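Local coordinates for phosphate-specific transport system accessory protein PhoU homolog (Pseudomonas aeruginosa, PDB 4Q25) that probably takes part in regulating phosphate uptake, working as a homodimer and a negative regulator of the Pho regulon, at residues K164-D167 / R168-K171; Q61-Q64 / M65-I69; E176-T179 / Y180-E183; P185-I188 / S189-L192. One frame throughout, in Å; residues are numbered along the deposited sequence.

Interaction 1: residues K164-D167 / R168-K171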
# COMPACT_ATOMS: atom_id res chain seq x y z
N LYS A 164 -11.53 -12.91 -2.66
CA LYS A 164 -10.94 -14.11 -3.25
C LYS A 164 -11.26 -14.19 -4.73
O LYS A 164 -10.39 -14.51 -5.55
CB LYS A 164 -11.46 -15.38 -2.56
CG LYS A 164 -10.64 -15.77 -1.34
CD LYS A 164 -9.32 -16.39 -1.77
CE LYS A 164 -8.43 -16.80 -0.60
NZ LYS A 164 -9.09 -17.79 0.30
N THR A 165 -12.50 -13.89 -5.08
CA THR A 165 -12.92 -14.09 -6.46
C THR A 165 -12.33 -12.96 -7.31
O THR A 165 -12.00 -13.17 -8.46
CB THR A 165 -14.43 -14.26 -6.66
OG1 THR A 165 -15.11 -13.11 -6.17
CG2 THR A 165 -14.97 -15.50 -5.97
N VAL A 166 -12.12 -11.79 -6.72
CA VAL A 166 -11.52 -10.69 -7.44
C VAL A 166 -10.06 -11.00 -7.74
O VAL A 166 -9.62 -10.87 -8.89
CB VAL A 166 -11.70 -9.35 -6.71
CG1 VAL A 166 -10.64 -8.37 -7.16
CG2 VAL A 166 -13.07 -8.77 -6.97
N ASP A 167 -9.29 -11.42 -6.73
CA ASP A 167 -7.88 -11.77 -6.97
C ASP A 167 -7.78 -12.89 -8.01
O ASP A 167 -6.84 -12.94 -8.79
CB ASP A 167 -7.17 -12.17 -5.67
CG ASP A 167 -7.18 -11.05 -4.60
OD1 ASP A 167 -7.36 -9.85 -4.94
OD2 ASP A 167 -7.02 -11.35 -3.39
N ARG A 168 -8.77 -13.78 -8.02
CA ARG A 168 -8.83 -14.87 -8.97
C ARG A 168 -9.04 -14.35 -10.39
O ARG A 168 -8.34 -14.75 -11.33
CB ARG A 168 -9.98 -15.83 -8.61
CG ARG A 168 -9.80 -17.20 -9.22
CD ARG A 168 -11.11 -18.00 -9.27
NE ARG A 168 -10.98 -19.12 -10.21
CZ ARG A 168 -11.91 -20.06 -10.41
NH1 ARG A 168 -13.05 -20.04 -9.73
NH2 ARG A 168 -11.69 -21.02 -11.30
N GLU A 169 -10.01 -13.46 -10.56
CA GLU A 169 -10.22 -12.78 -11.83
C GLU A 169 -8.98 -12.01 -12.33
O GLU A 169 -8.68 -11.98 -13.53
CB GLU A 169 -11.36 -11.78 -11.67
CG GLU A 169 -12.73 -12.41 -11.51
CD GLU A 169 -13.79 -11.39 -11.31
OE1 GLU A 169 -13.48 -10.24 -10.88
OE2 GLU A 169 -14.94 -11.72 -11.61
N TYR A 170 -8.26 -11.38 -11.41
CA TYR A 170 -7.06 -10.67 -11.76
C TYR A 170 -6.02 -11.63 -12.36
O TYR A 170 -5.43 -11.34 -13.40
CB TYR A 170 -6.48 -9.91 -10.55
CG TYR A 170 -5.07 -9.42 -10.81
CD1 TYR A 170 -4.85 -8.29 -11.58
CD2 TYR A 170 -3.96 -10.14 -10.36
CE1 TYR A 170 -3.56 -7.86 -11.87
CE2 TYR A 170 -2.67 -9.72 -10.62
CZ TYR A 170 -2.48 -8.58 -11.39
OH TYR A 170 -1.21 -8.14 -11.67
N LYS A 171 -5.80 -12.78 -11.72
CA LYS A 171 -4.77 -13.71 -12.20
C LYS A 171 -5.12 -14.30 -13.57
O LYS A 171 -4.21 -14.52 -14.37
CB LYS A 171 -4.50 -14.82 -11.18
CG LYS A 171 -3.85 -14.32 -9.90
CD LYS A 171 -3.54 -15.43 -8.91
CE LYS A 171 -2.57 -14.94 -7.85
NZ LYS A 171 -2.15 -16.02 -6.89
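Four backbone bonds join residues 164-167 to 168-171, and each amide of the second group is claimed by the carbonyl four residues earlier, from Arg168 N on Lys164 O through to Lys171 N on Asp167 O. The bond from Glu169 N to Thr165 O, 2.9 Å long, is nearly straight (168°). The side chains add mostly carbon contacts to these same oxygens: Glu169 CG lies 3.2 Å from Thr165 O, and Lys171 CG runs past Asp167 O at 3.5 Å.

The polar ends find their partners beyond this turn. With CG of Glu169 anti to its carbonyl carbon (chi1 -70°) and the rest of the chain extended, the carboxylate passes obliquely by Val166 CG2 and reaches helix 127-149. There OE1 accepts from Gln136 and OE2 from His132, so both oxygens are satisfied. Thr165 OG1 bonds back to Tyr162 O. Asp167 is placed differently, since its carboxylate faces Asp163, Glu202 and Asp206; this gathering of acids would probably raise its proton affinity unless a cation were present. The buried Tyr170 sends its ring against Leu198 and Arg199 of helix 188-220, and against Trp196 of the second subunit.

Regular i to i+4 bonding, with one flank on each neighbouring helix, is that of a central helix in a PhoU three-helix bundle, and the spacing of Asp163 and Asp167 matches the acidic E(D)XXXD motif, which carries metal clusters in some PhoU relatives.

Interaction 2: residues Q61-Q64 / M65-I69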
# COMPACT_ATOMS: atom_id res chain seq x y z
N GLN A 61 -7.12 16.54 -1.44
CA GLN A 61 -8.21 16.72 -0.49
C GLN A 61 -8.40 15.48 0.36
O GLN A 61 -8.69 15.55 1.54
CB GLN A 61 -9.50 17.00 -1.26
CG GLN A 61 -10.69 17.28 -0.39
CD GLN A 61 -11.95 17.55 -1.17
OE1 GLN A 61 -11.93 17.69 -2.40
NE2 GLN A 61 -13.06 17.61 -0.47
N ILE A 62 -8.24 14.32 -0.28
CA ILE A 62 -8.34 13.04 0.39
C ILE A 62 -7.25 12.84 1.44
O ILE A 62 -7.53 12.38 2.54
CB ILE A 62 -8.38 11.91 -0.65
CG1 ILE A 62 -9.63 12.12 -1.50
CG2 ILE A 62 -8.36 10.52 0.00
CD1 ILE A 62 -10.01 10.95 -2.36
N ASN A 63 -6.02 13.21 1.10
CA ASN A 63 -4.92 13.15 2.04
C ASN A 63 -5.15 14.10 3.23
O ASN A 63 -4.83 13.77 4.37
CB ASN A 63 -3.58 13.48 1.35
CG ASN A 63 -3.10 12.37 0.44
OD1 ASN A 63 -2.98 12.56 -0.77
ND2 ASN A 63 -2.83 11.21 1.00
N GLN A 64 -5.70 15.27 2.95
CA GLN A 64 -5.98 16.23 4.00
C GLN A 64 -7.19 15.79 4.84
O GLN A 64 -7.24 16.06 6.04
CB GLN A 64 -6.16 17.65 3.41
CG GLN A 64 -6.14 18.79 4.43
CD GLN A 64 -4.93 18.77 5.36
OE1 GLN A 64 -3.79 18.78 4.91
NE2 GLN A 64 -5.19 18.73 6.66
N MET A 65 -8.15 15.09 4.24
CA MET A 65 -9.22 14.48 5.06
C MET A 65 -8.67 13.44 6.00
O MET A 65 -9.09 13.33 7.14
CB MET A 65 -10.31 13.84 4.21
CG MET A 65 -11.24 14.83 3.55
SD MET A 65 -12.39 14.04 2.42
CE MET A 65 -13.84 13.96 3.47
N GLU A 66 -7.71 12.66 5.53
CA GLU A 66 -7.17 11.60 6.38
C GLU A 66 -6.45 12.18 7.59
O GLU A 66 -6.56 11.66 8.69
CB GLU A 66 -6.21 10.71 5.59
CG GLU A 66 -5.54 9.62 6.42
CD GLU A 66 -4.04 9.65 6.24
OE1 GLU A 66 -3.49 8.73 5.58
OE2 GLU A 66 -3.41 10.63 6.72
N ARG A 67 -5.69 13.25 7.36
CA ARG A 67 -5.00 13.97 8.43
C ARG A 67 -5.98 14.56 9.42
O ARG A 67 -5.77 14.46 10.63
CB ARG A 67 -4.16 15.10 7.86
CG ARG A 67 -2.95 14.61 7.09
CD ARG A 67 -2.31 15.74 6.29
NE ARG A 67 -1.61 15.19 5.13
CZ ARG A 67 -1.76 15.62 3.88
NH1 ARG A 67 -2.54 16.66 3.60
NH2 ARG A 67 -1.08 15.02 2.90
N ASN A 68 -7.05 15.16 8.91
CA ASN A 68 -8.08 15.74 9.79
C ASN A 68 -8.78 14.71 10.65
O ASN A 68 -9.11 14.98 11.79
CB ASN A 68 -9.09 16.56 8.99
CG ASN A 68 -8.47 17.76 8.32
OD1 ASN A 68 -7.39 18.17 8.70
ND2 ASN A 68 -9.11 18.29 7.31
N ILE A 69 -8.99 13.53 10.11
CA ILE A 69 -9.66 12.48 10.86
C ILE A 69 -8.70 11.90 11.90
O ILE A 69 -9.12 11.53 12.98
CB ILE A 69 -10.16 11.38 9.91
CG1 ILE A 69 -11.30 11.93 9.02
CG2 ILE A 69 -10.65 10.16 10.66
CD1 ILE A 69 -11.88 10.93 8.01
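The guanidinium of Arg67 and the amides of Gln64 and Asn68 form a row along the outer flank of the helix, to which Asn63 offers its CB and carbonyl. One face of the guanidinium lies over the preceding turn, with Asn63 O 3.5 Å above its plane and displaced toward the rim. Asn63 CB approaches NH2 on that same face, at 3.3 Å, and the Asn63 amide is inclined by only 22° to the guanidinium. At the edge, in the plane, comes the amide of Gln64, whose OE1 accepts from Arg67 NH1 at 2.8 Å. The donor stands well above the Gln64 carbonyl plane, since the two flat groups are turned by 51°.

Gln64 works in both directions. Its CG is anti to the backbone N, but a bend at chi2 (51°) lays the amide along the helix, and NE2 donates to Asn68 OD1 at 3.1 Å. That partner lies near the plane of the Gln64 amide, whereas NE2 sits above the plane of the Asn68 amide. The result is a polar chain from Arg67 through Gln64 to Asn68, on exposed residues.

All this rides on helix 59-78 of the PhoU helix bundle, whose inner side carries apolar Ile62 and Ile69, flanked by polar Asn63 and Glu66. Ile62 packs on Met29 and Val33 of helix 15-45, and Ile69 on Ile93 and Val97 of helix 84-120. Asn63 turns its ND2 to Glu101 of the latter helix.

The backbone is regular, with Met65 N bonded to Gln61 O at 2.8 Å. Met65 CG lies 3.3 Å from Gln61 O, and the thioether then leads off from the turn.

Interaction 3: residues E176-T179 / Y180-E183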
# COMPACT_ATOMS: atom_id res chain seq x y z
N GLU A 176 -4.34 -14.00 -19.71
CA GLU A 176 -4.81 -13.56 -21.04
C GLU A 176 -3.85 -12.52 -21.62
O GLU A 176 -3.39 -12.64 -22.77
CB GLU A 176 -6.22 -12.97 -20.91
CG GLU A 176 -6.91 -12.69 -22.23
CD GLU A 176 -7.30 -13.97 -22.93
OE1 GLU A 176 -7.79 -14.90 -22.24
OE2 GLU A 176 -7.13 -14.04 -24.16
N LEU A 177 -3.52 -11.52 -20.80
CA LEU A 177 -2.74 -10.37 -21.25
C LEU A 177 -1.27 -10.67 -21.47
O LEU A 177 -0.69 -10.22 -22.46
CB LEU A 177 -2.96 -9.19 -20.31
CG LEU A 177 -4.41 -8.71 -20.27
CD1 LEU A 177 -4.67 -7.77 -19.11
CD2 LEU A 177 -4.78 -8.03 -21.56
N VAL A 178 -0.64 -11.42 -20.58
CA VAL A 178 0.77 -11.81 -20.80
C VAL A 178 0.90 -12.64 -22.10
O VAL A 178 1.66 -12.28 -23.00
CB VAL A 178 1.39 -12.52 -19.58
CG1 VAL A 178 2.77 -13.11 -19.90
CG2 VAL A 178 1.54 -11.54 -18.42
N THR A 179 0.09 -13.69 -22.25
CA THR A 179 0.20 -14.55 -23.44
C THR A 179 -0.09 -13.72 -24.68
O THR A 179 0.55 -13.90 -25.73
CB THR A 179 -0.72 -15.80 -23.37
OG1 THR A 179 -2.08 -15.40 -23.27
CG2 THR A 179 -0.41 -16.64 -22.12
N TYR A 180 -1.00 -12.76 -24.57
CA TYR A 180 -1.25 -11.86 -25.70
C TYR A 180 -0.04 -10.97 -26.04
O TYR A 180 0.27 -10.78 -27.22
CB TYR A 180 -2.48 -11.00 -25.51
CG TYR A 180 -2.70 -10.16 -26.72
CD1 TYR A 180 -3.43 -10.62 -27.80
CD2 TYR A 180 -2.13 -8.90 -26.81
CE1 TYR A 180 -3.63 -9.85 -28.92
CE2 TYR A 180 -2.29 -8.15 -27.95
CZ TYR A 180 -3.03 -8.63 -29.00
OH TYR A 180 -3.18 -7.83 -30.11
N MET A 181 0.64 -10.44 -25.02
CA MET A 181 1.87 -9.64 -25.25
C MET A 181 2.91 -10.42 -26.05
O MET A 181 3.64 -9.84 -26.85
CB MET A 181 2.53 -9.20 -23.96
CG MET A 181 1.83 -8.03 -23.31
SD MET A 181 2.78 -7.25 -22.01
CE MET A 181 2.70 -8.53 -20.75
N MET A 182 2.98 -11.72 -25.82
CA MET A 182 4.00 -12.54 -26.45
C MET A 182 3.66 -12.76 -27.92
O MET A 182 4.54 -12.86 -28.75
CB MET A 182 4.15 -13.85 -25.70
CG MET A 182 4.51 -13.62 -24.24
SD MET A 182 4.89 -15.14 -23.39
CE MET A 182 6.34 -15.62 -24.34
N GLU A 183 2.38 -12.76 -28.24
CA GLU A 183 1.89 -12.87 -29.59
C GLU A 183 2.03 -11.54 -30.35
O GLU A 183 2.29 -11.55 -31.55
CB GLU A 183 0.43 -13.31 -29.57
CG GLU A 183 -0.30 -13.27 -30.91
CD GLU A 183 -1.82 -13.37 -30.79
OE1 GLU A 183 -2.33 -13.46 -29.65
OE2 GLU A 183 -2.53 -13.36 -31.83
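Met181 N donates to Leu177 O at 2.9 Å and Tyr180 N to Glu176 O at 3.0 Å, the two shortest hydrogen bonds between 176-179 and 180-183. They belong to the last turns of helix 153-183, at one end of a PhoU helix bundle. Toward the terminus the bonding slackens: Met182 N still reaches Val178 O at 3.2 Å, but Thr179 O is shared by weak bonds from Met182 N and Glu183 N, both 3.3 Å long. The mixture of i to i+3 and i to i+4 partners at this oxygen is a sign of the helix ending.

Thr179 keeps its hydroxyl against the backbone. With OG1 between the backbone N and the carbonyl carbon (chi1 61°), the group turns back along the helix to Arg175 O, while Glu176 O also lies within reach, so the single proton has two possible acceptors.

Farther out, the side chains divide between the chain's own helices and loop and the second subunit. Tyr180 swings its ring away from the preceding turn and onto Pro124 and Arg125 of the loop before helix 127-149. Leu177 faces Ile194 and Leu198 of helix 188-220. Met182, on the exposed side, leans toward Ile188 of the second subunit, while Val178 and Met181 both meet Leu192 of that subunit.

Val178 and Met181 also touch each other, their side chains passing at a slant. A bend at chi3 (-70°) folds the Met181 methyl back over the preceding turn, where CE rests 3.8 Å from Val178 CA and 4.0 Å from Val178 CG2.

Interaction 4: residues P185-I188 / S189-L192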
# COMPACT_ATOMS: atom_id res chain seq x y z
N PRO A 185 4.09 -8.27 -29.70
CA PRO A 185 5.03 -7.48 -28.93
C PRO A 185 4.88 -5.97 -29.10
O PRO A 185 5.21 -5.25 -28.17
CB PRO A 185 6.39 -7.95 -29.45
CG PRO A 185 6.16 -9.32 -29.86
CD PRO A 185 4.79 -9.33 -30.45
N ARG A 186 4.39 -5.50 -30.25
CA ARG A 186 4.16 -4.06 -30.45
C ARG A 186 3.16 -3.47 -29.44
O ARG A 186 3.09 -2.27 -29.25
CB ARG A 186 3.63 -3.79 -31.87
CG ARG A 186 4.57 -4.17 -33.03
CD ARG A 186 4.09 -3.51 -34.32
NE ARG A 186 4.67 -4.10 -35.53
CZ ARG A 186 4.12 -5.06 -36.27
NH1 ARG A 186 2.93 -5.60 -35.94
NH2 ARG A 186 4.76 -5.50 -37.35
N ALA A 187 2.38 -4.31 -28.78
CA ALA A 187 1.35 -3.82 -27.91
C ALA A 187 1.75 -3.85 -26.43
O ALA A 187 0.98 -3.43 -25.59
CB ALA A 187 0.08 -4.62 -28.14
N ILE A 188 2.98 -4.26 -26.13
CA ILE A 188 3.45 -4.44 -24.77
C ILE A 188 3.26 -3.22 -23.86
O ILE A 188 2.75 -3.31 -22.74
CB ILE A 188 4.93 -4.85 -24.78
CG1 ILE A 188 5.04 -6.35 -25.15
CG2 ILE A 188 5.60 -4.55 -23.45
CD1 ILE A 188 6.43 -6.81 -25.52
N SER A 189 3.66 -2.06 -24.35
CA SER A 189 3.52 -0.83 -23.61
C SER A 189 2.05 -0.52 -23.27
O SER A 189 1.70 -0.07 -22.16
CB SER A 189 4.14 0.29 -24.43
OG SER A 189 4.08 1.50 -23.75
N ARG A 190 1.16 -0.79 -24.22
CA ARG A 190 -0.25 -0.54 -23.98
C ARG A 190 -0.86 -1.62 -23.05
O ARG A 190 -1.61 -1.29 -22.13
CB ARG A 190 -1.00 -0.43 -25.29
CG ARG A 190 -0.72 0.87 -26.01
CD ARG A 190 -1.27 0.84 -27.43
NE ARG A 190 -0.46 -0.01 -28.30
CZ ARG A 190 -0.95 -0.78 -29.27
NH1 ARG A 190 -2.24 -0.85 -29.50
NH2 ARG A 190 -0.13 -1.51 -30.01
N VAL A 191 -0.49 -2.87 -23.25
CA VAL A 191 -0.98 -3.94 -22.38
C VAL A 191 -0.48 -3.81 -20.93
O VAL A 191 -1.23 -4.07 -20.00
CB VAL A 191 -0.62 -5.32 -22.96
CG1 VAL A 191 -0.96 -6.43 -22.00
CG2 VAL A 191 -1.39 -5.55 -24.24
N LEU A 192 0.78 -3.43 -20.74
CA LEU A 192 1.29 -3.19 -19.42
C LEU A 192 0.49 -2.16 -18.70
O LEU A 192 0.28 -2.28 -17.51
CB LEU A 192 2.77 -2.80 -19.43
CG LEU A 192 3.69 -3.96 -19.75
CD1 LEU A 192 5.12 -3.45 -19.91
CD2 LEU A 192 3.63 -5.02 -18.67
O HOH W 1 2.23 -0.66 -27.01
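Arg190 leaves the helix with CG anti to its carbonyl carbon (chi1 -73°), and a bend at chi3 (also -73°) folds the guanidinium back over the preceding turn. One face then covers Ala187 CB, which lies 3.6 Å from NH2. Arg186 O stands at the edge, near the guanidinium plane, and takes a weak, long bond from NH2 (3.4 Å). NH1 has a better partner in Glu122 O, so the arginine ties this turn to the loop that follows helix 84-120.

A water completes the grip. It accepts from Arg190 N at 3.0 Å and from Arg190 NE, and donates to Arg186 O at 2.9 Å. In effect it inserts into the i to i+4 position where Arg190 N would otherwise meet Arg186 O, and it ties the base of the side chain to the same carbonyl that NH2 touches. From the next residue the direct bonds take over: Val191 N to Ala187 O at 2.8 Å, almost straight at 169°, and Leu192 N to Ile188 O, equally short.

On the other flank Ile188 and Leu192 lie side by side and point the same way, CG2 of the first 3.7 Å from CD1 of the second. A looser apolar contact sets Val191 CG2 4.3 Å from Ala187 CB. Ile188 packs on Ile188 of the second subunit, Pro185 likewise on its counterpart, and Leu192 on Val178 of that subunit.

The arrangement is that of a short 3-10 turn leading into a long alpha helix, at the tip of a helical hairpin that here forms part of the dimer interface.

How the interactions relate
Interactions 1, 3 and 4 lie in one PhoU domain and interaction 2 in the other, its centre about 30 Å from that of interaction 1. Interactions 1 and 3 share helix 153-183, regular in the former and loosening toward its end in the latter; interaction 4 opens the following helix. Interactions 3 and 4 touch directly, Met181 CG meeting Val191 CG1 at 3.5 Å. Interactions 1, 3 and 4 are all partly buried and all touch the second subunit, whereas interaction 2 is a surface contact that relies on an amide and guanidinium chain. Interaction 1 sends its glutamate to another helix, while the arginine of interaction 4 secures a loop with help from water.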